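Local coordinates for alpha-glucosidase (Bacteroides thetaiotaomicron, PDB 5XFM), which hydrolyses beta-L-arabinopyranosides and alpha-galactosides as a bifunctional enzyme of glycoside hydrolase family 97, at residues A[209-214]-A[259-264]; A[122-127]-A[142-147]; A[194-199]-A[478-483]. The protein carries 1 engineered substitution. All blocks are in the same frame, centred on the assembly; numbering follows the deposited sequence.

Contact 1 of 3, residues A[209-214]-A[259-264]; sequences VSETGV and PWRTIT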
loop_
_atom_site.group_PDB
_atom_site.type_symbol
_atom_site.label_atom_id
_atom_site.label_comp_id
_atom_site.label_asym_id
_atom_site.label_seq_id
_atom_site.Cartn_x
_atom_site.Cartn_y
_atom_site.Cartn_z
ATOM N N VAL A 209 -10.362 7.441 -1.472
ATOM C CA VAL A 209 -11.052 6.836 -0.333
ATOM C C VAL A 209 -10.296 5.610 0.177
ATOM O O VAL A 209 -9.958 4.719 -0.601
ATOM C CB VAL A 209 -12.492 6.430 -0.714
ATOM C CG1 VAL A 209 -13.146 5.621 0.383
ATOM C CG2 VAL A 209 -13.318 7.671 -1.054
ATOM N N SER A 210 -10.011 5.566 1.474
ATOM C CA SER A 210 -9.365 4.384 2.039
ATOM C C SER A 210 -9.741 4.189 3.502
ATOM O O SER A 210 -10.711 4.765 3.980
ATOM C CB SER A 210 -7.847 4.477 1.894
ATOM O OG SER A 210 -7.254 3.192 1.991
ATOM N N GLU A 211 -8.985 3.359 4.207
ATOM C CA GLU A 211 -9.189 3.201 5.641
ATOM C C GLU A 211 -7.864 2.863 6.311
ATOM O O GLU A 211 -6.981 2.252 5.696
ATOM C CB GLU A 211 -10.232 2.116 5.934
ATOM C CG GLU A 211 -9.697 0.701 5.813
ATOM C CD GLU A 211 -10.721 -0.358 6.169
ATOM O OE1 GLU A 211 -11.647 -0.058 6.949
ATOM O OE2 GLU A 211 -10.590 -1.494 5.656
ATOM N N THR A 212 -7.725 3.254 7.572
ATOM C CA THR A 212 -6.505 2.947 8.309
ATOM C C THR A 212 -6.783 2.625 9.772
ATOM O O THR A 212 -7.861 2.928 10.298
ATOM C CB THR A 212 -5.504 4.111 8.230
ATOM O OG1 THR A 212 -4.251 3.706 8.794
ATOM C CG2 THR A 212 -6.039 5.322 8.983
ATOM N N GLY A 213 -5.793 2.030 10.433
ATOM C CA GLY A 213 -5.922 1.669 11.829
ATOM C C GLY A 213 -6.754 0.421 12.014
ATOM O O GLY A 213 -7.405 0.244 13.042
ATOM N N VAL A 214 -6.725 -0.457 11.016
ATOM C CA VAL A 214 -7.340 -1.770 11.159
ATOM C C VAL A 214 -6.377 -2.761 11.802
ATOM O O VAL A 214 -5.290 -3.028 11.280
ATOM C CB VAL A 214 -7.801 -2.336 9.807
ATOM C CG1 VAL A 214 -8.286 -3.781 9.967
ATOM C CG2 VAL A 214 -8.869 -1.441 9.197
ATOM N N PRO A 259 -12.325 1.520 12.859
ATOM C CA PRO A 259 -11.139 2.104 12.221
ATOM C C PRO A 259 -11.440 3.458 11.582
ATOM O O PRO A 259 -12.591 3.901 11.564
ATOM C CB PRO A 259 -10.768 1.078 11.151
ATOM C CG PRO A 259 -11.388 -0.198 11.603
ATOM C CD PRO A 259 -12.635 0.182 12.332
ATOM N N TRP A 260 -10.405 4.120 11.076
ATOM C CA TRP A 260 -10.577 5.416 10.442
ATOM C C TRP A 260 -10.936 5.256 8.961
ATOM O O TRP A 260 -10.281 4.511 8.236
ATOM C CB TRP A 260 -9.308 6.253 10.589
ATOM C CG TRP A 260 -8.953 6.555 12.020
ATOM C CD1 TRP A 260 -8.168 5.796 12.847
ATOM C CD2 TRP A 260 -9.373 7.687 12.795
ATOM N NE1 TRP A 260 -8.075 6.386 14.085
ATOM C CE2 TRP A 260 -8.800 7.550 14.080
ATOM C CE3 TRP A 260 -10.169 8.806 12.530
ATOM C CZ2 TRP A 260 -9.002 8.487 15.093
ATOM C CZ3 TRP A 260 -10.368 9.737 13.541
ATOM C CH2 TRP A 260 -9.788 9.568 14.806
ATOM N N ARG A 261 -11.991 5.937 8.531
ATOM C CA ARG A 261 -12.327 6.080 7.118
ATOM C C ARG A 261 -11.591 7.317 6.609
ATOM O O ARG A 261 -11.675 8.376 7.236
ATOM C CB ARG A 261 -13.825 6.272 6.952
ATOM C CG ARG A 261 -14.677 5.311 7.760
ATOM C CD ARG A 261 -14.512 3.912 7.295
ATOM N NE ARG A 261 -15.129 2.919 8.172
ATOM C CZ ARG A 261 -14.548 1.760 8.473
ATOM N NH1 ARG A 261 -13.335 1.480 8.007
ATOM N NH2 ARG A 261 -15.158 0.896 9.266
ATOM N N THR A 262 -10.895 7.216 5.483
ATOM C CA THR A 262 -10.058 8.328 5.044
ATOM C C THR A 262 -10.428 8.869 3.666
ATOM O O THR A 262 -10.675 8.116 2.719
ATOM C CB THR A 262 -8.568 7.932 5.029
ATOM O OG1 THR A 262 -8.327 7.001 3.966
ATOM C CG2 THR A 262 -8.166 7.294 6.366
ATOM N N ILE A 263 -10.441 10.194 3.569
ATOM C CA ILE A 263 -10.734 10.896 2.331
ATOM C C ILE A 263 -9.636 11.910 2.016
ATOM O O ILE A 263 -9.517 12.931 2.688
ATOM C CB ILE A 263 -12.075 11.639 2.407
ATOM C CG1 ILE A 263 -13.168 10.731 2.971
ATOM C CG2 ILE A 263 -12.459 12.196 1.043
ATOM C CD1 ILE A 263 -14.467 11.465 3.274
ATOM N N THR A 264 -8.819 11.619 1.013
ATOM C CA THR A 264 -7.774 12.546 0.602
ATOM C C THR A 264 -8.287 13.344 -0.586
ATOM O O THR A 264 -8.558 12.788 -1.639
ATOM C CB THR A 264 -6.482 11.804 0.221
ATOM O OG1 THR A 264 -6.019 11.051 1.345
ATOM C CG2 THR A 264 -5.400 12.782 -0.220
#
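S210 pairs with T262, and T212 with W260, where strands 206-212 and 256-266 run antiparallel as neighbours in one sheet of the N-terminal beta-sandwich, a domain of the galactose mutarotase clan. Both are hydrogen-bonded pairs: S210 N gives to T262 O and T262 N to S210 O, while T212 N gives to W260 O and W260 N to T212 O, 2.9 Å in each of the four. V209-I263 and E211-R261 are the non-hydrogen-bonded pairs. On the face of S210, T212, W260 and T262, the methyl T212 CG2 touches both neighbours on the partner strand, 3.8 Å from W260 CB and 3.9 Å from T262 CG2. A chi1 of -172° swings T212 OG1 off the pair, to P278 O. At the strand end G213 turns with positive phi, and V214 CG2 comes 3.7 Å from P259 CG. On the other face R261 divides its guanidinium between E211 and E142, and E211 OE2 turns to R439 and to S221 N. E211 and R261 lie side by side, their planes 43° apart, with E211 OE1 at the guanidinium edge, modelled 2.5 Å from R261 NH1: a salt bridge of doubtful exact length whose hydrogen bond is weak and bent (115° at the hydrogen).

Contact 2 of 3, residues A[122-127]-A[142-147]; sequences VAFRYT and EQTGFR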
loop_
_atom_site.group_PDB
_atom_site.type_symbol
_atom_site.label_atom_id
_atom_site.label_comp_id
_atom_site.label_asym_id
_atom_site.label_seq_id
_atom_site.Cartn_x
_atom_site.Cartn_y
_atom_site.Cartn_z
ATOM N N VAL A 122 -9.423 14.065 5.322
ATOM C CA VAL A 122 -10.423 13.836 6.346
ATOM C C VAL A 122 -10.269 12.416 6.878
ATOM O O VAL A 122 -10.215 11.474 6.106
ATOM C CB VAL A 122 -11.844 14.020 5.801
ATOM C CG1 VAL A 122 -12.867 13.640 6.860
ATOM C CG2 VAL A 122 -12.054 15.454 5.321
ATOM N N ALA A 123 -10.152 12.259 8.188
ATOM C CA ALA A 123 -10.171 10.922 8.773
ATOM C C ALA A 123 -11.306 10.866 9.770
ATOM O O ALA A 123 -11.395 11.719 10.631
ATOM C CB ALA A 123 -8.852 10.594 9.444
ATOM N N PHE A 124 -12.204 9.899 9.663
ATOM C CA PHE A 124 -13.289 9.896 10.633
ATOM C C PHE A 124 -13.620 8.511 11.133
ATOM O O PHE A 124 -13.417 7.527 10.434
ATOM C CB PHE A 124 -14.545 10.583 10.067
ATOM C CG PHE A 124 -15.296 9.779 9.044
ATOM C CD1 PHE A 124 -14.976 9.876 7.701
ATOM C CD2 PHE A 124 -16.360 8.971 9.418
ATOM C CE1 PHE A 124 -15.674 9.160 6.760
ATOM C CE2 PHE A 124 -17.060 8.246 8.476
ATOM C CZ PHE A 124 -16.713 8.342 7.144
ATOM N N ARG A 125 -14.086 8.435 12.373
ATOM C CA ARG A 125 -14.417 7.135 12.941
ATOM C C ARG A 125 -15.573 7.234 13.916
ATOM O O ARG A 125 -15.958 8.327 14.334
ATOM C CB ARG A 125 -13.200 6.514 13.636
ATOM C CG ARG A 125 -12.769 7.221 14.908
ATOM C CD ARG A 125 -11.844 6.340 15.740
ATOM N NE ARG A 125 -11.271 7.085 16.855
ATOM C CZ ARG A 125 -10.272 6.653 17.620
ATOM N NH1 ARG A 125 -9.709 5.471 17.393
ATOM N NH2 ARG A 125 -9.828 7.416 18.608
ATOM N N TYR A 126 -16.153 6.086 14.243
ATOM C CA TYR A 126 -17.219 6.033 15.229
ATOM C C TYR A 126 -16.673 5.591 16.583
ATOM O O TYR A 126 -15.731 4.803 16.649
ATOM C CB TYR A 126 -18.320 5.073 14.786
ATOM C CG TYR A 126 -18.863 5.324 13.402
ATOM C CD1 TYR A 126 -18.347 4.646 12.307
ATOM C CD2 TYR A 126 -19.902 6.226 13.188
ATOM C CE1 TYR A 126 -18.841 4.853 11.039
ATOM C CE2 TYR A 126 -20.402 6.446 11.919
ATOM C CZ TYR A 126 -19.866 5.754 10.846
ATOM O OH TYR A 126 -20.354 5.953 9.574
ATOM N N THR A 127 -17.277 6.080 17.660
ATOM C CA THR A 127 -16.989 5.557 18.991
ATOM C C THR A 127 -18.275 5.022 19.615
ATOM O O THR A 127 -19.364 5.541 19.356
ATOM C CB THR A 127 -16.349 6.619 19.916
ATOM O OG1 THR A 127 -17.191 7.777 20.003
ATOM C CG2 THR A 127 -14.980 7.032 19.392
ATOM N N GLU A 142 -22.038 -1.503 8.476
ATOM C CA GLU A 142 -21.836 -0.060 8.401
ATOM C C GLU A 142 -22.669 0.525 7.267
ATOM O O GLU A 142 -22.740 -0.046 6.180
ATOM C CB GLU A 142 -20.353 0.297 8.219
ATOM C CG GLU A 142 -19.608 0.500 9.531
ATOM C CD GLU A 142 -18.147 0.886 9.352
ATOM O OE1 GLU A 142 -17.855 1.963 8.786
ATOM O OE2 GLU A 142 -17.279 0.103 9.792
ATOM N N GLN A 143 -23.343 1.635 7.550
ATOM C CA GLN A 143 -24.064 2.386 6.532
ATOM C C GLN A 143 -23.113 3.401 5.884
ATOM O O GLN A 143 -23.414 3.972 4.836
ATOM C CB GLN A 143 -25.285 3.073 7.147
ATOM C CG GLN A 143 -26.058 4.002 6.226
ATOM C CD GLN A 143 -27.448 4.300 6.755
ATOM O OE1 GLN A 143 -28.380 3.526 6.548
ATOM N NE2 GLN A 143 -27.589 5.419 7.456
ATOM N N THR A 144 -21.966 3.607 6.530
ATOM C CA THR A 144 -20.937 4.555 6.092
ATOM C C THR A 144 -20.750 4.547 4.583
ATOM O O THR A 144 -20.508 3.497 3.979
ATOM C CB THR A 144 -19.575 4.243 6.754
ATOM O OG1 THR A 144 -19.743 4.096 8.170
ATOM C CG2 THR A 144 -18.555 5.343 6.461
ATOM N N GLY A 145 -20.851 5.723 3.974
ATOM C CA GLY A 145 -20.813 5.812 2.524
ATOM C C GLY A 145 -20.048 6.995 1.960
ATOM O O GLY A 145 -19.592 7.878 2.690
ATOM N N PHE A 146 -19.882 6.974 0.644
ATOM C CA PHE A 146 -19.225 8.028 -0.114
ATOM C C PHE A 146 -20.003 8.262 -1.413
ATOM O O PHE A 146 -20.062 7.384 -2.283
ATOM C CB PHE A 146 -17.769 7.657 -0.403
ATOM C CG PHE A 146 -17.027 7.161 0.806
ATOM C CD1 PHE A 146 -17.034 5.817 1.141
ATOM C CD2 PHE A 146 -16.343 8.043 1.625
ATOM C CE1 PHE A 146 -16.364 5.365 2.257
ATOM C CE2 PHE A 146 -15.671 7.593 2.748
ATOM C CZ PHE A 146 -15.684 6.255 3.062
ATOM N N ARG A 147 -20.627 9.430 -1.517
ATOM C CA ARG A 147 -21.422 9.794 -2.681
ATOM C C ARG A 147 -20.704 10.877 -3.479
ATOM O O ARG A 147 -20.181 11.827 -2.906
ATOM C CB ARG A 147 -22.811 10.269 -2.257
ATOM C CG ARG A 147 -23.760 10.470 -3.412
ATOM C CD ARG A 147 -25.117 11.009 -2.978
ATOM N NE ARG A 147 -25.780 10.218 -1.940
ATOM C CZ ARG A 147 -26.723 9.311 -2.194
ATOM N NH1 ARG A 147 -27.066 9.058 -3.447
ATOM N NH2 ARG A 147 -27.307 8.637 -1.209
#
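Y126 and T144 meet hydroxyl to hydroxyl from opposite directions, with Y126 OH hydrogen-bonded to T144 OG1. The modelled separation is very short, so its exact value is doubtful, and either oxygen could be the donor. T144 OG1 approaches the tyrosine near the plane of its ring. The same threonine reaches a second ring with its other branch: a chi1 of -50° sets OG1 beside the backbone N and swings the methyl CG2 away from that N, onto the edge of F124, where T144 CG2 is 3.6 Å from F124 CZ. Farther along that edge, F124 CE1 is 4.3 Å from F146 CE2, a looser apolar contact. E142 OE1 lies 3.8 Å from Y126 CE1, also near the ring plane, the carboxylate turned 78° against the ring. Around this first shell, G56 N gives a further hydrogen bond to Y126 OH, and E142 OE2 is taken by R261 and the hydroxyl of Y218, so the buried polar groups have several partners. L55 packs against both F124 and Y126, and V234 against E142, T144 and F146. The contact thus joins the facing sheets of the N-terminal sandwich: strand 121-128, set between strands 110-117 and 256-266, reaches across to strand 136-147, which is flanked by strands 47-59 and 231-235.

Contact 3 of 3, residues A[194-199]-A[478-483]; sequences TFPCLF and PFIRNT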
loop_
_atom_site.group_PDB
_atom_site.type_symbol
_atom_site.label_atom_id
_atom_site.label_comp_id
_atom_site.label_asym_id
_atom_site.label_seq_id
_atom_site.Cartn_x
_atom_site.Cartn_y
_atom_site.Cartn_z
ATOM N N THR A 194 -11.638 -3.019 -3.754
ATOM C CA THR A 194 -10.784 -2.944 -2.575
ATOM C C THR A 194 -10.060 -1.605 -2.498
ATOM O O THR A 194 -9.769 -0.983 -3.525
ATOM C CB THR A 194 -9.752 -4.088 -2.527
ATOM O OG1 THR A 194 -8.881 -4.011 -3.660
ATOM C CG2 THR A 194 -10.461 -5.424 -2.481
ATOM N N PHE A 195 -9.791 -1.168 -1.267
ATOM C CA PHE A 195 -9.088 0.086 -0.999
ATOM C C PHE A 195 -7.650 0.023 -1.489
ATOM O O PHE A 195 -7.088 -1.067 -1.613
ATOM C CB PHE A 195 -9.121 0.417 0.504
ATOM C CG PHE A 195 -10.483 0.798 1.021
ATOM C CD1 PHE A 195 -11.232 1.783 0.390
ATOM C CD2 PHE A 195 -11.011 0.173 2.142
ATOM C CE1 PHE A 195 -12.482 2.140 0.867
ATOM C CE2 PHE A 195 -12.263 0.522 2.622
ATOM C CZ PHE A 195 -13.000 1.508 1.982
ATOM N N PRO A 196 -7.055 1.188 -1.801
ATOM C CA PRO A 196 -7.728 2.494 -1.833
ATOM C C PRO A 196 -8.406 2.731 -3.175
ATOM O O PRO A 196 -8.157 1.998 -4.139
ATOM C CB PRO A 196 -6.582 3.480 -1.591
ATOM C CG PRO A 196 -5.396 2.802 -2.225
ATOM C CD PRO A 196 -5.594 1.327 -1.945
ATOM N N CYS A 197 -9.256 3.747 -3.232
ATOM C CA CYS A 197 -10.083 3.976 -4.406
ATOM C C CYS A 197 -9.985 5.420 -4.882
ATOM O O CYS A 197 -10.295 6.344 -4.135
ATOM C CB CYS A 197 -11.530 3.623 -4.084
ATOM S SG CYS A 197 -11.744 1.921 -3.560
ATOM N N LEU A 198 -9.572 5.606 -6.133
ATOM C CA LEU A 198 -9.329 6.941 -6.668
ATOM C C LEU A 198 -10.484 7.427 -7.541
ATOM O O LEU A 198 -10.990 6.707 -8.393
ATOM C CB LEU A 198 -8.018 6.970 -7.469
ATOM C CG LEU A 198 -7.614 8.343 -8.023
ATOM C CD1 LEU A 198 -7.424 9.372 -6.894
ATOM C CD2 LEU A 198 -6.363 8.255 -8.867
ATOM N N PHE A 199 -10.888 8.669 -7.319
ATOM C CA PHE A 199 -11.976 9.282 -8.058
ATOM C C PHE A 199 -11.542 10.624 -8.620
ATOM O O PHE A 199 -10.896 11.415 -7.936
ATOM C CB PHE A 199 -13.203 9.466 -7.174
ATOM C CG PHE A 199 -13.787 8.183 -6.656
ATOM C CD1 PHE A 199 -13.281 7.587 -5.513
ATOM C CD2 PHE A 199 -14.870 7.597 -7.288
ATOM C CE1 PHE A 199 -13.831 6.415 -5.023
ATOM C CE2 PHE A 199 -15.424 6.428 -6.802
ATOM C CZ PHE A 199 -14.902 5.835 -5.668
ATOM N N PRO A 478 1.819 5.091 -7.733
ATOM C CA PRO A 478 2.122 6.203 -6.828
ATOM C C PRO A 478 0.900 7.043 -6.455
ATOM O O PRO A 478 0.937 7.734 -5.439
ATOM C CB PRO A 478 3.144 7.035 -7.616
ATOM C CG PRO A 478 3.085 6.537 -9.012
ATOM C CD PRO A 478 2.676 5.114 -8.930
ATOM N N PHE A 479 -0.147 6.991 -7.273
ATOM C CA PHE A 479 -1.384 7.720 -7.003
ATOM C C PHE A 479 -2.367 6.927 -6.131
ATOM O O PHE A 479 -3.249 7.513 -5.492
ATOM C CB PHE A 479 -2.085 8.100 -8.316
ATOM C CG PHE A 479 -1.269 8.988 -9.226
ATOM C CD1 PHE A 479 -0.597 8.455 -10.318
ATOM C CD2 PHE A 479 -1.200 10.355 -9.009
ATOM C CE1 PHE A 479 0.139 9.269 -11.164
ATOM C CE2 PHE A 479 -0.466 11.172 -9.849
ATOM C CZ PHE A 479 0.205 10.627 -10.928
ATOM N N ILE A 480 -2.234 5.600 -6.119
ATOM C CA ILE A 480 -3.248 4.745 -5.495
ATOM C C ILE A 480 -2.666 3.709 -4.512
ATOM O O ILE A 480 -2.526 3.995 -3.324
ATOM C CB ILE A 480 -4.099 4.014 -6.573
ATOM C CG1 ILE A 480 -4.662 5.028 -7.577
ATOM C CG2 ILE A 480 -5.247 3.238 -5.936
ATOM C CD1 ILE A 480 -5.465 4.429 -8.698
ATOM N N ARG A 481 -2.322 2.517 -4.988
ATOM C CA ARG A 481 -1.944 1.438 -4.071
ATOM C C ARG A 481 -0.793 1.819 -3.141
ATOM O O ARG A 481 -0.864 1.600 -1.934
ATOM C CB ARG A 481 -1.574 0.169 -4.848
ATOM C CG ARG A 481 -0.797 -0.877 -4.034
ATOM C CD ARG A 481 -1.567 -1.407 -2.819
ATOM N NE ARG A 481 -0.763 -2.384 -2.085
ATOM C CZ ARG A 481 0.169 -2.073 -1.190
ATOM N NH1 ARG A 481 0.398 -0.803 -0.875
ATOM N NH2 ARG A 481 0.867 -3.036 -0.599
ATOM N N ASN A 482 0.258 2.393 -3.711
ATOM C CA ASN A 482 1.491 2.630 -2.975
ATOM C C ASN A 482 1.461 3.918 -2.131
ATOM O O ASN A 482 2.250 4.074 -1.192
ATOM C CB ASN A 482 2.665 2.624 -3.969
ATOM C CG ASN A 482 4.012 2.463 -3.296
ATOM O OD1 ASN A 482 5.029 2.915 -3.814
ATOM N ND2 ASN A 482 4.025 1.818 -2.134
ATOM N N THR A 483 0.538 4.830 -2.443
ATOM C CA THR A 483 0.444 6.097 -1.714
ATOM C C THR A 483 -0.034 5.906 -0.270
ATOM O O THR A 483 0.266 6.723 0.596
ATOM C CB THR A 483 -0.501 7.116 -2.437
ATOM O OG1 THR A 483 -0.168 8.448 -2.045
ATOM C CG2 THR A 483 -1.972 6.868 -2.121
#
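I480 lies against P196 and L198 and divides its branches between them. From CB the two branches part at once. With chi1 at -53°, CG2 stands anti to the backbone N and goes to the proline, 3.6 Å from P196 O and 3.7 Å from P196 CG. CG1 takes the position anti to the carbonyl carbon and heads for the leucine, 3.9 Å from L198 CD2. The chain stays extended (chi2 178°), which carries the terminal CD1 on along L198, 3.8 Å from its CB. The two side chains cross at about a right angle, so that the isoleucine branch spans both the root and one methyl of the leucine. F155, next to L198 in the sheet, also touches I480. P196 CG packs 3.3 Å from I480 O, a carbonyl that accepts a weak hydrogen bond from T483 N. A cis peptide precedes P196, whose CG is the ring atom that meets the loop. L198 CD2 reaches F479 more loosely, 4.3 Å from its CB. Replacing I480 by an alanine would probably leave L198 without its main partner across the contact and open a gap beside P196 and L198, since CG1, CG2 and CD1 do nearly all the side-chain touching. Beyond this apolar patch R481 points its CB away, and its guanidinium bonds to the carbonyls of E452, A453 and S486; E452 is a calcium ligand, and the ion lies about 11 Å from the R481 side chain. P478 and F479 meet V568 of the C-terminal sheet. No hydrogen bond links 194-199 to 478-483: this is an apolar domain interface, where the N-terminal beta-sandwich of a family 97 enzyme rests on a loop of its catalytic TIM-barrel domain.

How the contacts relate
From the N terminus, contact 2 comes first, closing a short loop of 14 residues between strands 121-128 and 136-147; it is the cross-sheet contact of the three. Contact 3 opens only later, at 194-199, and closes nearly 280 residues on, in the barrel domain. Contact 1 begins and ends within that long span, bringing 209-214 and 259-264 together, so it is enclosed by contact 3 and in series with contact 2. No pair crosses. One sheet supplies a strand to each contact, and both strands to contact 1: strands 121-128, 256-266, 206-212 and 197-200 lie next to one another in that order, so that the sheet steps from the strand of contact 2 across to the one that meets the barrel loop.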